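PDB 5UFV: AA9 family lytic polysaccharide monooxygenase D from Myceliophthora thermophila, which uses a copper ion, a reducing agent and O2 or H2O2 to cleave cellulose chains oxidatively, yielding specifically C1-oxidised products. Local coordinates for residues A183-Y196 with E216-T228. Residues are numbered along the deposited sequence; the frame is centred on the assembly and turned at random.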
ATOM      1  N   ALA A 183     -12.430  -4.872 -17.512  1.00 63.44           N
ATOM      2  CA  ALA A 183     -12.807  -4.011 -16.419  1.00 63.33           C
ATOM      3  C   ALA A 183     -11.706  -2.967 -16.168  1.00 63.23           C
ATOM      4  O   ALA A 183     -10.505  -3.282 -16.123  1.00 59.11           O
ATOM      5  CB  ALA A 183     -13.092  -4.828 -15.166  1.00 62.45           C
ATOM      6  N   GLU A 184     -12.156  -1.718 -16.078  1.00 64.84           N
ATOM      7  CA  GLU A 184     -11.344  -0.596 -15.681  1.00 63.70           C
ATOM      8  C   GLU A 184     -12.136   0.191 -14.644  1.00 58.23           C
ATOM      9  O   GLU A 184     -13.335   0.395 -14.786  1.00 56.84           O
ATOM     10  CB  GLU A 184     -10.963   0.266 -16.888  1.00 71.46           C
ATOM     11  CG  GLU A 184      -9.722  -0.262 -17.624  1.00 79.75           C
ATOM     12  CD  GLU A 184      -8.832   0.830 -18.226  1.00 85.88           C
ATOM     13  OE1 GLU A 184      -9.338   1.939 -18.540  1.00 89.79           O
ATOM     14  OE2 GLU A 184      -7.614   0.571 -18.392  1.00 84.10           O
ATOM     15  N   PRO A 185     -11.476   0.582 -13.553  1.00 53.81           N
ATOM     16  CA  PRO A 185     -12.225   1.332 -12.560  1.00 52.56           C
ATOM     17  C   PRO A 185     -12.643   2.705 -13.065  1.00 50.49           C
ATOM     18  O   PRO A 185     -11.881   3.375 -13.748  1.00 49.68           O
ATOM     19  CB  PRO A 185     -11.250   1.444 -11.376  1.00 50.76           C
ATOM     20  CG  PRO A 185      -9.914   1.030 -11.891  1.00 49.80           C
ATOM     21  CD  PRO A 185     -10.157   0.143 -13.059  1.00 50.74           C
ATOM     22  N   ALA A 186     -13.854   3.101 -12.715  1.00 51.72           N
ATOM     23  CA  ALA A 186     -14.364   4.427 -13.019  1.00 52.94           C
ATOM     24  C   ALA A 186     -13.560   5.486 -12.293  1.00 53.30           C
ATOM     25  O   ALA A 186     -12.825   5.184 -11.355  1.00 54.71           O
ATOM     26  CB  ALA A 186     -15.837   4.528 -12.632  1.00 53.47           C
ATOM     27  N   ALA A 187     -13.717   6.734 -12.725  1.00 55.86           N
ATOM     28  CA  ALA A 187     -12.973   7.863 -12.161  1.00 55.34           C
ATOM     29  C   ALA A 187     -13.202   8.021 -10.649  1.00 54.64           C
ATOM     30  O   ALA A 187     -12.318   8.504  -9.942  1.00 56.86           O
ATOM     31  CB  ALA A 187     -13.321   9.156 -12.907  1.00 57.01           C
ATOM     32  N   SER A 188     -14.362   7.594 -10.153  1.00 53.57           N
ATOM     33  CA  SER A 188     -14.681   7.685  -8.714  1.00 52.37           C
ATOM     34  C   SER A 188     -13.907   6.688  -7.842  1.00 48.99           C
ATOM     35  O   SER A 188     -13.953   6.767  -6.606  1.00 46.41           O
ATOM     36  CB  SER A 188     -16.178   7.454  -8.501  1.00 52.19           C
ATOM     37  OG  SER A 188     -16.534   6.211  -9.057  1.00 51.59           O
ATOM     38  N   TYR A 189     -13.245   5.729  -8.485  1.00 47.55           N
ATOM     39  CA  TYR A 189     -12.418   4.729  -7.789  1.00 46.33           C
ATOM     40  C   TYR A 189     -10.944   5.140  -7.793  1.00 44.83           C
ATOM     41  O   TYR A 189     -10.121   4.558  -7.081  1.00 45.20           O
ATOM     42  CB  TYR A 189     -12.565   3.333  -8.432  1.00 45.29           C
ATOM     43  CG  TYR A 189     -13.844   2.592  -8.111  1.00 46.36           C
ATOM     44  CD1 TYR A 189     -14.055   2.057  -6.853  1.00 46.57           C
ATOM     45  CD2 TYR A 189     -14.836   2.397  -9.073  1.00 49.90           C
ATOM     46  CE1 TYR A 189     -15.218   1.367  -6.537  1.00 47.08           C
ATOM     47  CE2 TYR A 189     -16.007   1.705  -8.766  1.00 51.54           C
ATOM     48  CZ  TYR A 189     -16.189   1.194  -7.488  1.00 49.47           C
ATOM     49  OH  TYR A 189     -17.324   0.499  -7.155  1.00 48.95           O
ATOM     50  N   LYS A 190     -10.615   6.143  -8.591  1.00 45.22           N
ATOM     51  CA  LYS A 190      -9.228   6.539  -8.801  1.00 43.84           C
ATOM     52  C   LYS A 190      -8.880   7.815  -8.043  1.00 42.39           C
ATOM     53  O   LYS A 190      -9.753   8.665  -7.828  1.00 44.62           O
ATOM     54  CB  LYS A 190      -8.967   6.772 -10.288  1.00 45.53           C
ATOM     55  CG  LYS A 190      -8.945   5.515 -11.134  1.00 45.36           C
ATOM     56  CD  LYS A 190      -9.174   5.889 -12.589  1.00 47.17           C
ATOM     57  CE  LYS A 190      -8.552   4.888 -13.546  1.00 47.66           C
ATOM     58  NZ  LYS A 190      -9.064   5.158 -14.916  1.00 48.89           N
ATOM     59  N   ALA A 191      -7.599   7.917  -7.656  1.00 39.85           N
ATOM     60  CA  ALA A 191      -7.006   9.095  -6.999  1.00 36.37           C
ATOM     61  C   ALA A 191      -5.568   9.326  -7.449  1.00 34.24           C
ATOM     62  O   ALA A 191      -4.908   8.438  -7.989  1.00 32.64           O
ATOM     63  CB  ALA A 191      -7.004   8.904  -5.504  1.00 35.10           C
ATOM     64  N   ALA A 192      -5.098  10.540  -7.223  1.00 32.94           N
ATOM     65  CA  ALA A 192      -3.697  10.859  -7.331  1.00 32.64           C
ATOM     66  C   ALA A 192      -3.002  10.547  -6.018  1.00 30.77           C
ATOM     67  O   ALA A 192      -3.632  10.533  -4.955  1.00 29.33           O
ATOM     68  CB  ALA A 192      -3.538  12.338  -7.667  1.00 34.35           C
ATOM     69  N   ILE A 193      -1.706  10.281  -6.099  1.00 30.78           N
ATOM     70  CA  ILE A 193      -0.881  10.113  -4.900  1.00 32.04           C
ATOM     71  C   ILE A 193       0.453  10.827  -5.128  1.00 33.16           C
ATOM     72  O   ILE A 193       1.161  10.510  -6.088  1.00 33.70           O
ATOM     73  CB  ILE A 193      -0.565   8.647  -4.615  1.00 32.26           C
ATOM     74  CG1 ILE A 193      -1.826   7.797  -4.615  1.00 35.79           C
ATOM     75  CG2 ILE A 193       0.099   8.506  -3.267  1.00 32.16           C
ATOM     76  CD1 ILE A 193      -1.512   6.311  -4.570  1.00 35.76           C
ATOM     77  N   PRO A 194       0.810  11.808  -4.301  1.00 33.22           N
ATOM     78  CA  PRO A 194      -0.029  12.379  -3.234  1.00 33.83           C
ATOM     79  C   PRO A 194      -1.294  13.023  -3.770  1.00 34.10           C
ATOM     80  O   PRO A 194      -1.350  13.351  -4.954  1.00 33.84           O
ATOM     81  CB  PRO A 194       0.871  13.468  -2.637  1.00 33.89           C
ATOM     82  CG  PRO A 194       1.829  13.814  -3.731  1.00 32.82           C
ATOM     83  CD  PRO A 194       2.067  12.550  -4.485  1.00 32.47           C
ATOM     84  N   GLY A 195      -2.297  13.191  -2.905  1.00 34.11           N
ATOM     85  CA  GLY A 195      -3.570  13.769  -3.323  1.00 35.70           C
ATOM     86  C   GLY A 195      -4.814  13.123  -2.735  1.00 36.78           C
ATOM     87  O   GLY A 195      -5.808  13.804  -2.475  1.00 38.28           O
ATOM     88  N   TYR A 196      -4.779  11.814  -2.529  1.00 35.29           N
ATOM     89  CA  TYR A 196      -5.968  11.103  -2.061  1.00 35.46           C
ATOM     90  C   TYR A 196      -6.427  11.472  -0.641  1.00 35.36           C
ATOM     91  O   TYR A 196      -7.553  11.140  -0.232  1.00 33.93           O
ATOM     92  CB  TYR A 196      -5.753   9.586  -2.168  1.00 34.53           C
ATOM     93  CG  TYR A 196      -4.866   8.968  -1.109  1.00 34.09           C
ATOM     94  CD1 TYR A 196      -5.403   8.489   0.077  1.00 33.78           C
ATOM     95  CD2 TYR A 196      -3.495   8.833  -1.310  1.00 35.00           C
ATOM     96  CE1 TYR A 196      -4.607   7.911   1.036  1.00 34.13           C
ATOM     97  CE2 TYR A 196      -2.682   8.251  -0.351  1.00 34.92           C
ATOM     98  CZ  TYR A 196      -3.246   7.786   0.828  1.00 35.38           C
ATOM     99  OH  TYR A 196      -2.455   7.202   1.809  1.00 34.99           O
ATOM    100  N   GLU A 216     -14.195   4.371  15.642  1.00 50.04           N
ATOM    101  CA  GLU A 216     -14.350   3.803  14.303  1.00 51.27           C
ATOM    102  C   GLU A 216     -13.280   4.510  13.537  1.00 45.45           C
ATOM    103  O   GLU A 216     -12.945   5.624  13.887  1.00 43.89           O
ATOM    104  CB  GLU A 216     -15.709   4.137  13.678  1.00 56.77           C
ATOM    105  CG  GLU A 216     -16.933   3.649  14.455  1.00 64.36           C
ATOM    106  CD  GLU A 216     -18.164   4.593  14.365  1.00 72.26           C
ATOM    107  OE1 GLU A 216     -18.281   5.396  13.395  1.00 68.85           O
ATOM    108  OE2 GLU A 216     -19.037   4.533  15.279  1.00 75.70           O
ATOM    109  N   TYR A 217     -12.729   3.865  12.517  1.00 41.72           N
ATOM    110  CA  TYR A 217     -11.748   4.497  11.645  1.00 37.20           C
ATOM    111  C   TYR A 217     -12.227   4.353  10.221  1.00 37.04           C
ATOM    112  O   TYR A 217     -12.432   3.246   9.739  1.00 36.36           O
ATOM    113  CB  TYR A 217     -10.372   3.844  11.816  1.00 35.42           C
ATOM    114  CG  TYR A 217      -9.283   4.476  10.974  1.00 32.78           C
ATOM    115  CD1 TYR A 217      -8.733   5.677  11.329  1.00 31.46           C
ATOM    116  CD2 TYR A 217      -8.834   3.868   9.816  1.00 31.56           C
ATOM    117  CE1 TYR A 217      -7.755   6.266  10.560  1.00 31.37           C
ATOM    118  CE2 TYR A 217      -7.854   4.443   9.024  1.00 31.90           C
ATOM    119  CZ  TYR A 217      -7.300   5.644   9.404  1.00 32.02           C
ATOM    120  OH  TYR A 217      -6.323   6.240   8.617  1.00 30.23           O
ATOM    121  N   LYS A 218     -12.436   5.474   9.553  1.00 39.22           N
ATOM    122  CA  LYS A 218     -12.714   5.467   8.122  1.00 41.74           C
ATOM    123  C   LYS A 218     -11.354   5.362   7.367  1.00 41.22           C
ATOM    124  O   LYS A 218     -10.474   6.228   7.491  1.00 42.33           O
ATOM    125  CB  LYS A 218     -13.493   6.735   7.749  1.00 43.64           C
ATOM    126  CG  LYS A 218     -13.784   6.907   6.274  1.00 47.76           C
ATOM    127  CD  LYS A 218     -14.762   5.865   5.749  1.00 54.27           C
ATOM    128  CE  LYS A 218     -14.897   5.929   4.218  1.00 58.03           C
ATOM    129  NZ  LYS A 218     -15.378   7.258   3.704  1.00 58.64           N
ATOM    130  N   ILE A 219     -11.181   4.309   6.585  1.00 37.87           N
ATOM    131  CA  ILE A 219      -9.957   4.153   5.813  1.00 35.61           C
ATOM    132  C   ILE A 219      -9.884   5.230   4.701  1.00 35.13           C
ATOM    133  O   ILE A 219     -10.838   5.454   3.959  1.00 35.31           O
ATOM    134  CB  ILE A 219      -9.830   2.708   5.267  1.00 34.80           C
ATOM    135  CG1 ILE A 219      -9.783   1.712   6.436  1.00 33.68           C
ATOM    136  CG2 ILE A 219      -8.548   2.519   4.467  1.00 35.59           C
ATOM    137  CD1 ILE A 219      -9.854   0.256   6.029  1.00 33.17           C
ATOM    138  N   PRO A 220      -8.747   5.922   4.600  1.00 34.25           N
ATOM    139  CA  PRO A 220      -8.645   6.976   3.581  1.00 33.73           C
ATOM    140  C   PRO A 220      -8.592   6.453   2.161  1.00 33.00           C
ATOM    141  O   PRO A 220      -8.371   5.267   1.940  1.00 31.40           O
ATOM    142  CB  PRO A 220      -7.342   7.688   3.917  1.00 33.49           C
ATOM    143  CG  PRO A 220      -6.586   6.768   4.796  1.00 33.33           C
ATOM    144  CD  PRO A 220      -7.577   5.882   5.492  1.00 33.72           C
ATOM    145  N   GLY A 221      -8.810   7.356   1.215  1.00 32.93           N
ATOM    146  CA  GLY A 221      -8.865   7.022  -0.196  1.00 33.93           C
ATOM    147  C   GLY A 221     -10.267   6.581  -0.614  1.00 36.03           C
ATOM    148  O   GLY A 221     -11.153   6.469   0.231  1.00 34.95           O
ATOM    149  N   PRO A 222     -10.460   6.303  -1.917  1.00 36.75           N
ATOM    150  CA  PRO A 222     -11.737   5.901  -2.481  1.00 38.07           C
ATOM    151  C   PRO A 222     -12.112   4.484  -2.089  1.00 39.38           C
ATOM    152  O   PRO A 222     -11.251   3.748  -1.633  1.00 38.62           O
ATOM    153  CB  PRO A 222     -11.505   5.977  -4.007  1.00 38.47           C
ATOM    154  CG  PRO A 222     -10.171   6.621  -4.195  1.00 38.65           C
ATOM    155  CD  PRO A 222      -9.405   6.339  -2.942  1.00 36.83           C
ATOM    156  N   PRO A 223     -13.392   4.095  -2.289  1.00 41.49           N
ATOM    157  CA  PRO A 223     -13.806   2.710  -2.063  1.00 41.00           C
ATOM    158  C   PRO A 223     -12.942   1.761  -2.849  1.00 39.86           C
ATOM    159  O   PRO A 223     -12.407   2.138  -3.874  1.00 39.95           O
ATOM    160  CB  PRO A 223     -15.237   2.656  -2.628  1.00 43.61           C
ATOM    161  CG  PRO A 223     -15.402   3.893  -3.453  1.00 44.92           C
ATOM    162  CD  PRO A 223     -14.480   4.914  -2.858  1.00 43.13           C
ATOM    163  N   VAL A 224     -12.832   0.527  -2.385  1.00 39.75           N
ATOM    164  CA  VAL A 224     -12.038  -0.483  -3.074  1.00 38.72           C
ATOM    165  C   VAL A 224     -12.672  -0.900  -4.395  1.00 39.25           C
ATOM    166  O   VAL A 224     -13.870  -1.143  -4.449  1.00 39.84           O
ATOM    167  CB  VAL A 224     -11.902  -1.751  -2.203  1.00 39.79           C
ATOM    168  CG1 VAL A 224     -11.181  -2.877  -2.955  1.00 39.77           C
ATOM    169  CG2 VAL A 224     -11.197  -1.420  -0.890  1.00 38.64           C
ATOM    170  N   PHE A 225     -11.849  -1.049  -5.431  1.00 39.06           N
ATOM    171  CA  PHE A 225     -12.301  -1.621  -6.694  1.00 40.96           C
ATOM    172  C   PHE A 225     -12.310  -3.147  -6.691  1.00 44.65           C
ATOM    173  O   PHE A 225     -11.275  -3.771  -6.483  1.00 46.33           O
ATOM    174  CB  PHE A 225     -11.415  -1.135  -7.826  1.00 40.17           C
ATOM    175  CG  PHE A 225     -11.856  -1.602  -9.165  1.00 39.76           C
ATOM    176  CD1 PHE A 225     -13.119  -1.299  -9.627  1.00 42.55           C
ATOM    177  CD2 PHE A 225     -11.027  -2.361  -9.949  1.00 39.38           C
ATOM    178  CE1 PHE A 225     -13.551  -1.744 -10.867  1.00 44.31           C
ATOM    179  CE2 PHE A 225     -11.438  -2.814 -11.186  1.00 41.30           C
ATOM    180  CZ  PHE A 225     -12.701  -2.498 -11.653  1.00 43.75           C
ATOM    181  N   LYS A 226     -13.474  -3.735  -6.966  1.00 51.28           N
ATOM    182  CA  LYS A 226     -13.700  -5.193  -6.868  1.00 56.73           C
ATOM    183  C   LYS A 226     -13.667  -5.938  -8.206  1.00 57.38           C
ATOM    184  O   LYS A 226     -13.470  -7.151  -8.232  1.00 55.02           O
ATOM    185  CB  LYS A 226     -15.075  -5.475  -6.254  1.00 60.44           C
ATOM    186  CG  LYS A 226     -15.323  -4.850  -4.896  1.00 62.85           C
ATOM    187  CD  LYS A 226     -14.674  -5.638  -3.761  1.00 63.88           C
ATOM    188  CE  LYS A 226     -15.070  -5.018  -2.418  1.00 64.84           C
ATOM    189  NZ  LYS A 226     -14.753  -5.855  -1.229  1.00 64.16           N
ATOM    190  N   GLY A 227     -13.914  -5.225  -9.300  1.00 61.52           N
ATOM    191  CA  GLY A 227     -13.960  -5.829 -10.626  1.00 63.79           C
ATOM    192  C   GLY A 227     -15.323  -6.417 -10.889  1.00 68.92           C
ATOM    193  O   GLY A 227     -16.346  -5.734 -10.748  1.00 69.08           O
ATOM    194  N   THR A 228     -15.333  -7.702 -11.234  1.00 75.02           N
ATOM    195  CA  THR A 228     -16.539  -8.379 -11.721  1.00 78.26           C
ATOM    196  C   THR A 228     -16.782  -9.722 -11.006  1.00 78.95           C
ATOM    197  O   THR A 228     -17.004  -9.774  -9.790  1.00 73.94           O
ATOM    198  CB  THR A 228     -16.434  -8.606 -13.250  1.00 77.91           C
ATOM    199  OG1 THR A 228     -15.214  -9.288 -13.564  1.00 73.14           O
ATOM    200  CG2 THR A 228     -16.429  -7.282 -13.989  1.00 77.43           C
TER
HETATM  201  O   HOH W   1     -10.327   2.975  -5.286  1.00 39.88           O
HETATM  202  O   HOH W   2     -15.815  -2.557  -7.357  1.00 39.90           O
HETATM  203  O   HOH W   3      -8.734  10.140   1.952  1.00 27.76           O
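Phe225 meets Pro185 over one face and Tyr189 with its edge. The Pro185 ring covers the phenyl group in a CH-pi contact, with CB 3.8 Å from the ring centroid and 12° off the normal, while CD approaches CE2. With CG anti to the backbone N (chi1 -176°) and beside the carbonyl carbon, the phenyl ring has Gly227 N over the face opposite Pro185; at its edge Ala183 CB touches CZ. Toward Tyr189, Phe225 CD1 stands 4.1 Å from Tyr189 CD2, over the tyrosine face, and with the planes at 64° the pair is T-shaped.

The Tyr189 ring also lies along the backbone of 223-225. Pro223 O comes in the ring plane at the edge, 3.4 Å from Tyr189 CD1, and Pro223 CG packs against CE1. Next along, Pro222 CG lies 3.5 Å from Tyr189 O and also touches Ala191 CB, while its CB faces Ser188 O. Farther on, Tyr196 and Pro220 run side by side, Pro220 CB at the tyrosine edge 4.0 Å from Tyr196 CE1; the hydroxyl of Tyr196 is hydrogen-bonded to Glu156.

No direct hydrogen bond joins 183-196 to 216-228; at Tyr196 a water bridges them, accepting from Gly221 N and donating to Tyr196 O, with the water oxygen 2.7 Å from Tyr196 O. A second bridge, between Tyr189 O and Pro223 O, is doubtful because its water sits unusually close to Tyr189 O. Lys103 binds Pro220 O and Pro222 O, tying the proline-rich run to strand 101-107, with which the short, weakly bonded strand 190-191, outermost in its sheet, pairs antiparallel. The arrangement is thus a C-terminal tail laid, through proline and aromatic contacts, along the margin of the beta-sandwich characteristic of AA9 monooxygenases.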